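Local coordinates for protein putative dienelactone hydrolase (Klebsiella pneumoniae subsp. pneumoniae MGH 78578, PDB 3F67) that probably hydrolyses ester bonds of still undefined substrates, with an alpha/beta-hydrolase fold of the dienelactone hydrolase family, at residues Glu40-His45 with His78-Leu83; Glu66-Gln71 with Glu86-Val91; Ala144-Leu149 with Asp211-Ala216. All blocks are in the same frame, centred on the assembly; numbering follows the deposited sequence. Where two conformers were deposited one is given.

Overall arrangement
Interactions 1 and 2 lie side by side, centres about 10 Å apart, and share helix 80-88: its first turn packs on the loop after strand 32-38, its last turns on the loop after strand 61-65. The two meet directly, Ile41 against Tyr68 and Val88. Interaction 1 is purely apolar and partly buried, with Ile80 exposed. Interaction 2 is more deeply buried, with Tyr68 central and a water bridging two carbonyls at one side. Interaction 3, also buried and centred about 10 Å from the chain centre, joins the end of strand 141-145 to the loop before helix 224-238. There aromatic edges and faces dominate, with one direct hydrogen bond, beside the probable catalytic site.

Interaction 1: Glu40-His45 with His78-Leu83; sequences EIFGVH and HDIPTL
Ile41 and Phe42 meet Ile80 and Leu83 where a loop that follows a central strand of the alpha/beta-hydrolase sheet packs on the first turn of helix 80-88. Leu83 CD2 touches both loop residues, Ile41 and Phe42. It approaches Ile41 CD1 to 3.7 Å, and the same methyl lies 3.6 Å from Ile41 O, so the leucine branch touches both the backbone and the side chain of Ile41. The leucine CG, anti to its own backbone N (chi1 171°), carries CD2 toward the loop.

Ile41 crosses Ile80 at about a right angle, the methyl CD1 meeting the CG2 branch at 3.9 Å. Its CG1 stands between the backbone N and the carbonyl carbon (chi1 59°), a placement that also brings CG1 over one face of the following Phe42 ring, toward the rim, 3.6 Å above its plane. The phenyl group is then approached differently by its two partners across the contact: Ile80 CD1 comes to the edge, near the ring plane, 4.1 Å from Phe42 CZ, whereas Leu83 CD2 arrives at a slant, 4.0 Å from Phe42 CD1. Ile41 also touches Phe84 and Val88 further along the helix, and Arg219 touches Phe42 and forms a salt bridge with Glu40.

The helix start that presents Ile80 and Leu83 is capped by Asp79. Its OD2 accepts two bonds from Thr82: the backbone N lies 2.9 Å from Asp79 OD2 and approaches from above the carboxylate plane, while Thr82 OG1, 2.8 Å from Asp79 OD2, meets that oxygen on its syn lone pair.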
loop_
_atom_site.group_PDB
_atom_site.type_symbol
_atom_site.label_atom_id
_atom_site.label_comp_id
_atom_site.label_asym_id
_atom_site.label_seq_id
_atom_site.Cartn_x
_atom_site.Cartn_y
_atom_site.Cartn_z
ATOM N N GLU A 40 -0.738 7.358 0.217
ATOM C CA GLU A 40 -1.714 7.978 -0.677
ATOM C C GLU A 40 -0.968 8.998 -1.566
ATOM O O GLU A 40 0.290 9.019 -1.584
ATOM C CB GLU A 40 -2.787 8.670 0.153
ATOM C CG GLU A 40 -3.379 7.741 1.270
ATOM C CD GLU A 40 -4.476 8.444 2.077
ATOM O OE1 GLU A 40 -4.152 9.302 2.929
ATOM O OE2 GLU A 40 -5.671 8.095 1.918
ATOM N N ILE A 41 -1.705 9.842 -2.300
ATOM C CA ILE A 41 -1.042 10.853 -3.144
ATOM C C ILE A 41 -0.321 11.960 -2.334
ATOM O O ILE A 41 0.376 12.802 -2.909
ATOM C CB ILE A 41 -2.026 11.519 -4.116
ATOM C CG1 ILE A 41 -3.178 12.195 -3.374
ATOM C CG2 ILE A 41 -2.528 10.446 -5.104
ATOM C CD1 ILE A 41 -4.112 12.984 -4.260
ATOM N N PHE A 42 -0.473 11.928 -1.013
ATOM C CA PHE A 42 0.077 12.991 -0.179
ATOM C C PHE A 42 1.490 12.733 0.279
ATOM O O PHE A 42 2.068 13.546 1.023
ATOM C CB PHE A 42 -0.871 13.296 1.006
ATOM C CG PHE A 42 -2.298 13.473 0.568
ATOM C CD1 PHE A 42 -2.642 14.491 -0.327
ATOM C CD2 PHE A 42 -3.291 12.578 0.995
ATOM C CE1 PHE A 42 -3.990 14.657 -0.801
ATOM C CE2 PHE A 42 -4.633 12.736 0.541
ATOM C CZ PHE A 42 -4.963 13.785 -0.375
ATOM N N GLY A 43 2.036 11.600 -0.134
ATOM C CA GLY A 43 3.414 11.235 0.228
ATOM C C GLY A 43 3.495 10.675 1.630
ATOM O O GLY A 43 2.485 10.215 2.203
ATOM N N VAL A 44 4.705 10.667 2.192
ATOM C CA VAL A 44 4.867 10.018 3.537
ATOM C C VAL A 44 4.492 11.067 4.592
ATOM O O VAL A 44 5.335 11.690 5.265
ATOM C CB VAL A 44 6.272 9.389 3.716
ATOM C CG1 VAL A 44 6.351 8.625 5.081
ATOM C CG2 VAL A 44 6.491 8.374 2.637
ATOM N N HIS A 45 3.184 11.300 4.653
ATOM C CA HIS A 45 2.528 12.323 5.518
ATOM C C HIS A 45 2.678 11.835 6.963
ATOM O O HIS A 45 2.940 10.657 7.196
ATOM C CB HIS A 45 1.059 12.290 5.078
ATOM C CG HIS A 45 0.170 13.324 5.720
ATOM N ND1 HIS A 45 -0.448 13.109 6.936
ATOM C CD2 HIS A 45 -0.227 14.542 5.297
ATOM C CE1 HIS A 45 -1.194 14.160 7.239
ATOM N NE2 HIS A 45 -1.065 15.056 6.265
ATOM N N HIS A 78 -1.488 22.454 -3.438
ATOM C CA HIS A 78 -2.527 22.754 -2.450
ATOM C C HIS A 78 -3.934 22.482 -2.973
ATOM O O HIS A 78 -4.924 22.877 -2.354
ATOM C CB HIS A 78 -2.417 24.198 -1.980
ATOM C CG HIS A 78 -1.051 24.563 -1.504
ATOM N ND1 HIS A 78 -0.484 24.016 -0.377
ATOM C CD2 HIS A 78 -0.141 25.440 -2.004
ATOM C CE1 HIS A 78 0.713 24.555 -0.190
ATOM N NE2 HIS A 78 0.950 25.403 -1.170
ATOM N N ASP A 79 -4.017 21.813 -4.118
ATOM C CA ASP A 79 -5.298 21.303 -4.572
ATOM C C ASP A 79 -5.067 19.945 -5.224
ATOM O O ASP A 79 -4.045 19.721 -5.905
ATOM C CB ASP A 79 -6.003 22.283 -5.510
ATOM C CG ASP A 79 -5.304 22.424 -6.832
ATOM O OD1 ASP A 79 -4.337 23.228 -6.916
ATOM O OD2 ASP A 79 -5.734 21.734 -7.798
ATOM N N ILE A 80 -6.021 19.052 -5.001
ATOM C CA ILE A 80 -5.874 17.667 -5.448
ATOM C C ILE A 80 -5.738 17.580 -6.983
ATOM O O ILE A 80 -4.895 16.849 -7.499
ATOM C CB ILE A 80 -6.965 16.765 -4.830
ATOM C CG1 ILE A 80 -6.667 16.546 -3.317
ATOM C CG2 ILE A 80 -6.952 15.368 -5.494
ATOM C CD1 ILE A 80 -7.748 15.874 -2.488
ATOM N N PRO A 81 -6.573 18.312 -7.726
ATOM C CA PRO A 81 -6.435 18.170 -9.181
ATOM C C PRO A 81 -5.043 18.519 -9.732
ATOM O O PRO A 81 -4.550 17.831 -10.633
ATOM C CB PRO A 81 -7.483 19.163 -9.711
ATOM C CG PRO A 81 -8.559 19.085 -8.680
ATOM C CD PRO A 81 -7.786 19.071 -7.371
ATOM N N THR A 82 -4.424 19.591 -9.224
ATOM C CA THR A 82 -3.100 19.990 -9.692
ATOM C C THR A 82 -2.039 18.965 -9.248
ATOM O O THR A 82 -1.111 18.656 -9.997
ATOM C CB THR A 82 -2.752 21.388 -9.211
ATOM O OG1 THR A 82 -3.774 22.288 -9.678
ATOM C CG2 THR A 82 -1.457 21.910 -9.843
ATOM N N LEU A 83 -2.172 18.482 -8.026
ATOM C CA LEU A 83 -1.290 17.433 -7.528
ATOM C C LEU A 83 -1.360 16.208 -8.448
ATOM O O LEU A 83 -0.325 15.653 -8.842
ATOM C CB LEU A 83 -1.664 17.032 -6.094
ATOM C CG LEU A 83 -1.003 15.800 -5.445
ATOM C CD1 LEU A 83 0.539 15.941 -5.485
ATOM C CD2 LEU A 83 -1.534 15.604 -4.012
#

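Interaction 2: Glu66-Gln71 with Glu86-Val91; sequences ELYFRQ and ELVSKV
A single water joins Gln71 to Glu86, donating to both backbone carbonyls, with Gln71 O at 3.1 Å and Glu86 O at 2.9 Å from it. Beside this bridge the aliphatic part of Gln71 takes over: its CB sits 3.5 Å from Leu87 CD1, and its CG rests 3.5 Å from Lys90 O. The glutamine chain bends at chi2 (74°), which folds its amide back so that OE1 lies 3.7 Å from Val91 CG2. The amide's NE2 looks elsewhere for its polar partner, hydrogen bonding to Gln95 on helix 93-108.

Tyr68 lays one side of its ring plane against Leu87, Val88 and Val91. Here the alpha/beta-hydrolase fold brings the loop after strand 61-65 against the C-terminal end of helix 80-88, where a wider pi-type turn at 86-88 gives way to a type I turn, Val88 to Val91. Val91 crosses the tyrosine at about a right angle, its CG2 reaching 3.6 Å from Tyr68 CD1. On the same side of the plane, Leu87 CD2 comes to 3.9 Å from Tyr68 CD2, and Val88 CG2 contacts the outer end. All three methyls come in at a slant to the ring. Trp124 adds an edge-to-face pairing from outside. Tyr68 OH faces both methyls of Val88, CG1 and CG2, each 3.7 Å away; it is buried and has no hydrogen-bond partner in the model.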
loop_
_atom_site.group_PDB
_atom_site.type_symbol
_atom_site.label_atom_id
_atom_site.label_comp_id
_atom_site.label_asym_id
_atom_site.label_seq_id
_atom_site.Cartn_x
_atom_site.Cartn_y
_atom_site.Cartn_z
ATOM N N GLU A 66 9.248 7.270 0.199
ATOM C CA GLU A 66 8.839 8.491 -0.454
ATOM C C GLU A 66 8.869 8.232 -1.964
ATOM O O GLU A 66 9.826 8.629 -2.658
ATOM C CB GLU A 66 9.841 9.585 -0.087
ATOM C CG GLU A 66 9.272 10.998 -0.218
ATOM C CD GLU A 66 8.109 11.235 0.723
ATOM O OE1 GLU A 66 6.974 10.850 0.361
ATOM O OE2 GLU A 66 8.329 11.816 1.819
ATOM N N LEU A 67 7.822 7.583 -2.482
ATOM C CA LEU A 67 7.876 7.084 -3.886
ATOM C C LEU A 67 7.933 8.177 -4.957
ATOM O O LEU A 67 8.390 7.918 -6.082
ATOM C CB LEU A 67 6.701 6.126 -4.153
ATOM C CG LEU A 67 6.850 4.850 -3.309
ATOM C CD1 LEU A 67 5.534 4.082 -3.183
ATOM C CD2 LEU A 67 7.860 3.937 -3.991
ATOM N N TYR A 68 7.486 9.393 -4.623
ATOM C CA TYR A 68 7.428 10.453 -5.653
ATOM C C TYR A 68 8.734 11.250 -5.750
ATOM O O TYR A 68 8.798 12.196 -6.534
ATOM C CB TYR A 68 6.272 11.443 -5.370
ATOM C CG TYR A 68 4.850 10.851 -5.409
ATOM C CD1 TYR A 68 4.614 9.544 -5.882
ATOM C CD2 TYR A 68 3.762 11.631 -5.001
ATOM C CE1 TYR A 68 3.282 9.018 -5.935
ATOM C CE2 TYR A 68 2.439 11.136 -5.037
ATOM C CZ TYR A 68 2.214 9.843 -5.506
ATOM O OH TYR A 68 0.930 9.361 -5.517
ATOM N N PHE A 69 9.774 10.873 -4.985
ATOM C CA PHE A 69 10.927 11.798 -4.744
ATOM C C PHE A 69 11.622 12.347 -6.001
ATOM O O PHE A 69 12.117 13.481 -5.999
ATOM C CB PHE A 69 11.959 11.200 -3.739
ATOM C CG PHE A 69 12.869 10.152 -4.341
ATOM C CD1 PHE A 69 14.209 10.444 -4.600
ATOM C CD2 PHE A 69 12.385 8.884 -4.678
ATOM C CE1 PHE A 69 15.065 9.454 -5.180
ATOM C CE2 PHE A 69 13.201 7.911 -5.239
ATOM C CZ PHE A 69 14.550 8.191 -5.497
ATOM N N ARG A 70 11.640 11.566 -7.074
ATOM C CA ARG A 70 12.333 11.982 -8.304
ATOM C C ARG A 70 11.513 12.994 -9.081
ATOM O O ARG A 70 12.075 13.800 -9.824
ATOM C CB ARG A 70 12.550 10.798 -9.237
ATOM C CG ARG A 70 13.463 9.700 -8.653
ATOM C CD ARG A 70 13.661 8.604 -9.697
ATOM N NE ARG A 70 14.324 7.414 -9.122
ATOM C CZ ARG A 70 13.636 6.466 -8.467
ATOM N NH1 ARG A 70 12.338 6.623 -8.271
ATOM N NH2 ARG A 70 14.230 5.393 -7.989
ATOM N N GLN A 71 10.191 12.897 -8.967
ATOM C CA GLN A 71 9.262 13.711 -9.764
ATOM C C GLN A 71 8.884 15.002 -9.035
ATOM O O GLN A 71 8.692 16.012 -9.669
ATOM C CB GLN A 71 7.989 12.906 -10.121
ATOM C CG GLN A 71 8.147 11.872 -11.293
ATOM C CD GLN A 71 8.924 10.603 -10.905
ATOM O OE1 GLN A 71 8.780 10.091 -9.799
ATOM N NE2 GLN A 71 9.790 10.124 -11.819
ATOM N N GLU A 86 0.080 17.327 -12.222
ATOM C CA GLU A 86 1.464 17.757 -12.346
ATOM C C GLU A 86 2.482 16.825 -11.678
ATOM O O GLU A 86 3.678 16.864 -11.999
ATOM C CB GLU A 86 1.632 19.191 -11.824
ATOM C CG GLU A 86 0.693 20.233 -12.472
ATOM C CD GLU A 86 0.870 20.407 -13.990
ATOM O OE1 GLU A 86 1.922 20.013 -14.557
ATOM O OE2 GLU A 86 -0.056 20.971 -14.620
ATOM N N LEU A 87 2.012 15.982 -10.769
ATOM C CA LEU A 87 2.927 15.074 -10.070
ATOM C C LEU A 87 2.502 13.606 -10.163
ATOM O O LEU A 87 3.219 12.801 -10.749
ATOM C CB LEU A 87 3.088 15.497 -8.598
ATOM C CG LEU A 87 4.000 14.609 -7.739
ATOM C CD1 LEU A 87 5.400 14.470 -8.409
ATOM C CD2 LEU A 87 4.141 15.246 -6.352
ATOM N N VAL A 88 1.351 13.243 -9.603
ATOM C CA VAL A 88 0.990 11.817 -9.516
ATOM C C VAL A 88 1.024 11.131 -10.891
ATOM O O VAL A 88 1.552 10.009 -11.032
ATOM C CB VAL A 88 -0.401 11.590 -8.862
ATOM C CG1 VAL A 88 -0.725 10.077 -8.799
ATOM C CG2 VAL A 88 -0.432 12.192 -7.419
ATOM N N SER A 89 0.502 11.832 -11.891
ATOM C CA SER A 89 0.318 11.288 -13.239
ATOM C C SER A 89 1.644 11.236 -14.008
ATOM O O SER A 89 1.699 10.805 -15.165
ATOM C CB SER A 89 -0.744 12.111 -13.971
ATOM O OG SER A 89 -2.018 11.880 -13.387
ATOM N N LYS A 90 2.709 11.681 -13.349
ATOM C CA LYS A 90 4.035 11.634 -13.933
ATOM C C LYS A 90 4.944 10.588 -13.291
ATOM O O LYS A 90 6.109 10.446 -13.690
ATOM C CB LYS A 90 4.673 13.055 -13.903
ATOM C CG LYS A 90 3.814 14.079 -14.665
ATOM C CD LYS A 90 4.603 15.285 -15.093
ATOM C CE LYS A 90 3.709 16.334 -15.763
ATOM N NZ LYS A 90 3.026 15.812 -16.997
ATOM N N VAL A 91 4.410 9.830 -12.333
ATOM C CA VAL A 91 5.171 8.813 -11.613
ATOM C C VAL A 91 4.811 7.452 -12.273
ATOM O O VAL A 91 3.647 7.028 -12.180
ATOM C CB VAL A 91 4.758 8.770 -10.119
ATOM C CG1 VAL A 91 5.488 7.642 -9.380
ATOM C CG2 VAL A 91 5.068 10.130 -9.436
HETATM O O HOH W 1 6.400 15.947 -11.718
#

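Interaction 3: Ala144-Leu149 with Asp211-Ala216; sequences AWYGKL and DHAFNA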
loop_
_atom_site.group_PDB
_atom_site.type_symbol
_atom_site.label_atom_id
_atom_site.label_comp_id
_atom_site.label_asym_id
_atom_site.label_seq_id
_atom_site.Cartn_x
_atom_site.Cartn_y
_atom_site.Cartn_z
ATOM N N ALA A 144 -4.942 -4.230 0.352
ATOM C CA ALA A 144 -5.110 -2.999 -0.462
ATOM C C ALA A 144 -6.332 -2.277 0.098
ATOM O O ALA A 144 -7.438 -2.863 0.173
ATOM C CB ALA A 144 -5.346 -3.395 -1.903
ATOM N N TRP A 145 -6.157 -1.017 0.498
ATOM C CA TRP A 145 -7.292 -0.238 0.976
ATOM C C TRP A 145 -7.741 0.733 -0.108
ATOM O O TRP A 145 -6.980 1.595 -0.509
ATOM C CB TRP A 145 -6.926 0.585 2.184
ATOM C CG TRP A 145 -6.365 -0.181 3.378
ATOM C CD1 TRP A 145 -5.149 -0.850 3.449
ATOM C CD2 TRP A 145 -6.946 -0.246 4.707
ATOM N NE1 TRP A 145 -4.973 -1.344 4.743
ATOM C CE2 TRP A 145 -6.038 -0.962 5.526
ATOM C CE3 TRP A 145 -8.149 0.240 5.269
ATOM C CZ2 TRP A 145 -6.307 -1.239 6.922
ATOM C CZ3 TRP A 145 -8.410 0.043 6.656
ATOM C CH2 TRP A 145 -7.484 -0.707 7.459
ATOM N N TYR A 146 -8.990 0.563 -0.536
ATOM C CA TYR A 146 -9.687 1.436 -1.513
ATOM C C TYR A 146 -8.754 1.956 -2.605
ATOM O O TYR A 146 -8.584 3.184 -2.777
ATOM C CB TYR A 146 -10.420 2.578 -0.787
ATOM C CG TYR A 146 -9.798 3.074 0.510
ATOM C CD1 TYR A 146 -8.790 4.050 0.504
ATOM C CD2 TYR A 146 -10.271 2.625 1.740
ATOM C CE1 TYR A 146 -8.237 4.530 1.689
ATOM C CE2 TYR A 146 -9.737 3.126 2.941
ATOM C CZ TYR A 146 -8.732 4.043 2.907
ATOM O OH TYR A 146 -8.213 4.531 4.067
ATOM N N GLY A 147 -8.160 1.008 -3.338
ATOM C CA GLY A 147 -7.342 1.280 -4.525
ATOM C C GLY A 147 -8.197 1.129 -5.788
ATOM O O GLY A 147 -8.924 0.133 -5.940
ATOM N N LYS A 148 -8.091 2.095 -6.702
ATOM C CA LYS A 148 -8.786 2.034 -7.995
ATOM C C LYS A 148 -8.543 0.712 -8.695
ATOM O O LYS A 148 -7.389 0.274 -8.788
ATOM C CB LYS A 148 -8.260 3.139 -8.920
ATOM C CG LYS A 148 -8.713 2.957 -10.345
ATOM C CD LYS A 148 -7.752 3.618 -11.364
ATOM C CE LYS A 148 -7.273 4.923 -10.820
ATOM N NZ LYS A 148 -8.458 5.714 -10.381
ATOM N N LEU A 149 -9.614 0.093 -9.213
ATOM C CA LEU A 149 -9.543 -1.253 -9.817
ATOM C C LEU A 149 -9.562 -1.293 -11.345
ATOM O O LEU A 149 -8.987 -2.202 -11.969
ATOM C CB LEU A 149 -10.747 -2.061 -9.313
ATOM C CG LEU A 149 -10.693 -2.266 -7.771
ATOM C CD1 LEU A 149 -12.052 -2.852 -7.340
ATOM C CD2 LEU A 149 -9.556 -3.243 -7.308
ATOM N N ASP A 211 -16.855 5.735 3.195
ATOM C CA ASP A 211 -16.492 6.408 1.947
ATOM C C ASP A 211 -15.062 6.018 1.601
ATOM O O ASP A 211 -14.453 5.135 2.271
ATOM C CB ASP A 211 -16.561 7.922 2.205
ATOM C CG ASP A 211 -16.730 8.754 0.942
ATOM O OD1 ASP A 211 -16.391 8.320 -0.185
ATOM O OD2 ASP A 211 -17.221 9.897 1.119
ATOM N N HIS A 212 -14.507 6.660 0.569
ATOM C CA HIS A 212 -13.070 6.577 0.284
ATOM C C HIS A 212 -12.285 7.073 1.494
ATOM O O HIS A 212 -12.777 7.913 2.252
ATOM C CB HIS A 212 -12.721 7.469 -0.940
ATOM C CG HIS A 212 -11.375 7.162 -1.538
ATOM N ND1 HIS A 212 -11.141 6.059 -2.343
ATOM C CD2 HIS A 212 -10.185 7.800 -1.421
ATOM C CE1 HIS A 212 -9.874 6.053 -2.722
ATOM N NE2 HIS A 212 -9.268 7.091 -2.166
ATOM N N ALA A 213 -11.082 6.524 1.708
ATOM C CA ALA A 213 -10.163 7.042 2.739
ATOM C C ALA A 213 -10.769 6.954 4.150
ATOM O O ALA A 213 -10.564 7.822 5.018
ATOM C CB ALA A 213 -9.702 8.491 2.417
ATOM N N PHE A 214 -11.472 5.864 4.392
ATOM C CA PHE A 214 -12.155 5.738 5.688
ATOM C C PHE A 214 -11.230 5.421 6.863
ATOM O O PHE A 214 -11.642 5.487 8.014
ATOM C CB PHE A 214 -13.341 4.745 5.603
ATOM C CG PHE A 214 -12.940 3.304 5.363
ATOM C CD1 PHE A 214 -12.457 2.502 6.432
ATOM C CD2 PHE A 214 -13.106 2.721 4.102
ATOM C CE1 PHE A 214 -12.132 1.156 6.199
ATOM C CE2 PHE A 214 -12.773 1.356 3.865
ATOM C CZ PHE A 214 -12.289 0.591 4.919
ATOM N N ASN A 215 -9.988 5.032 6.567
ATOM C CA ASN A 215 -9.010 4.865 7.616
ATOM C C ASN A 215 -8.215 6.124 7.950
ATOM O O ASN A 215 -7.384 6.111 8.866
ATOM C CB ASN A 215 -8.043 3.748 7.187
ATOM C CG ASN A 215 -7.207 3.232 8.338
ATOM O OD1 ASN A 215 -7.743 2.783 9.371
ATOM N ND2 ASN A 215 -5.874 3.306 8.187
ATOM N N ALA A 216 -8.477 7.227 7.231
ATOM C CA ALA A 216 -7.649 8.444 7.429
ATOM C C ALA A 216 -8.175 9.228 8.623
ATOM O O ALA A 216 -9.055 10.117 8.496
ATOM C CB ALA A 216 -7.632 9.306 6.164
#
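Tyr146 meets four consecutive residues, His212 to Asn215, mainly through ring contacts. Its edge is turned toward the face of His212, with centroids 5.1 Å apart and planes at 57°, and Tyr146 CD1 is the atom above the imidazole. A second, offset edge-to-face pairing sends another part of the tyrosine edge onto Phe214, where Tyr146 CD2 closes to 3.5 Å from Phe214 CE2. The tyrosine is itself sandwiched: Trp145 CB covers one face, and the backbone N of Ala213 lies over the opposite one, 3.4 Å above the ring plane. Trp145 completes this aromatic cluster, its CZ3 3.9 Å from Phe214 CE1, the two rings oblique to each other. The asparagine side chain leans on Trp145 as well, Asn215 CB 3.8 Å from Trp145 CZ3 and ND2 over one face of the indole.

The polar contacts are fewer. Asn215 N donates to Tyr146 OH over 3.1 Å, with an angle of 151° at the hydrogen, tying the far end of the tyrosine to the type I turn Ala213-Ala216. Tyr146 O is buried and lacks a hydrogen-bond partner in the model; His212 CE1 makes a close approach to it at 3.1 Å, while His212 ND1 is bonded to Asp180.

Tyr146 is unusual in both backbone and side chain: its phi is positive, and its chi1 of 31° is well off a staggered value.

His212 touches Cys123, which sits on a turn resembling a nucleophile elbow. Cys123, His212 and Asp180 fit the geometry of a Cys-His-Asp triad, as in dienelactone hydrolases; the aromatic cluster packs round the loop that carries the probable catalytic histidine of an alpha/beta-hydrolase fold.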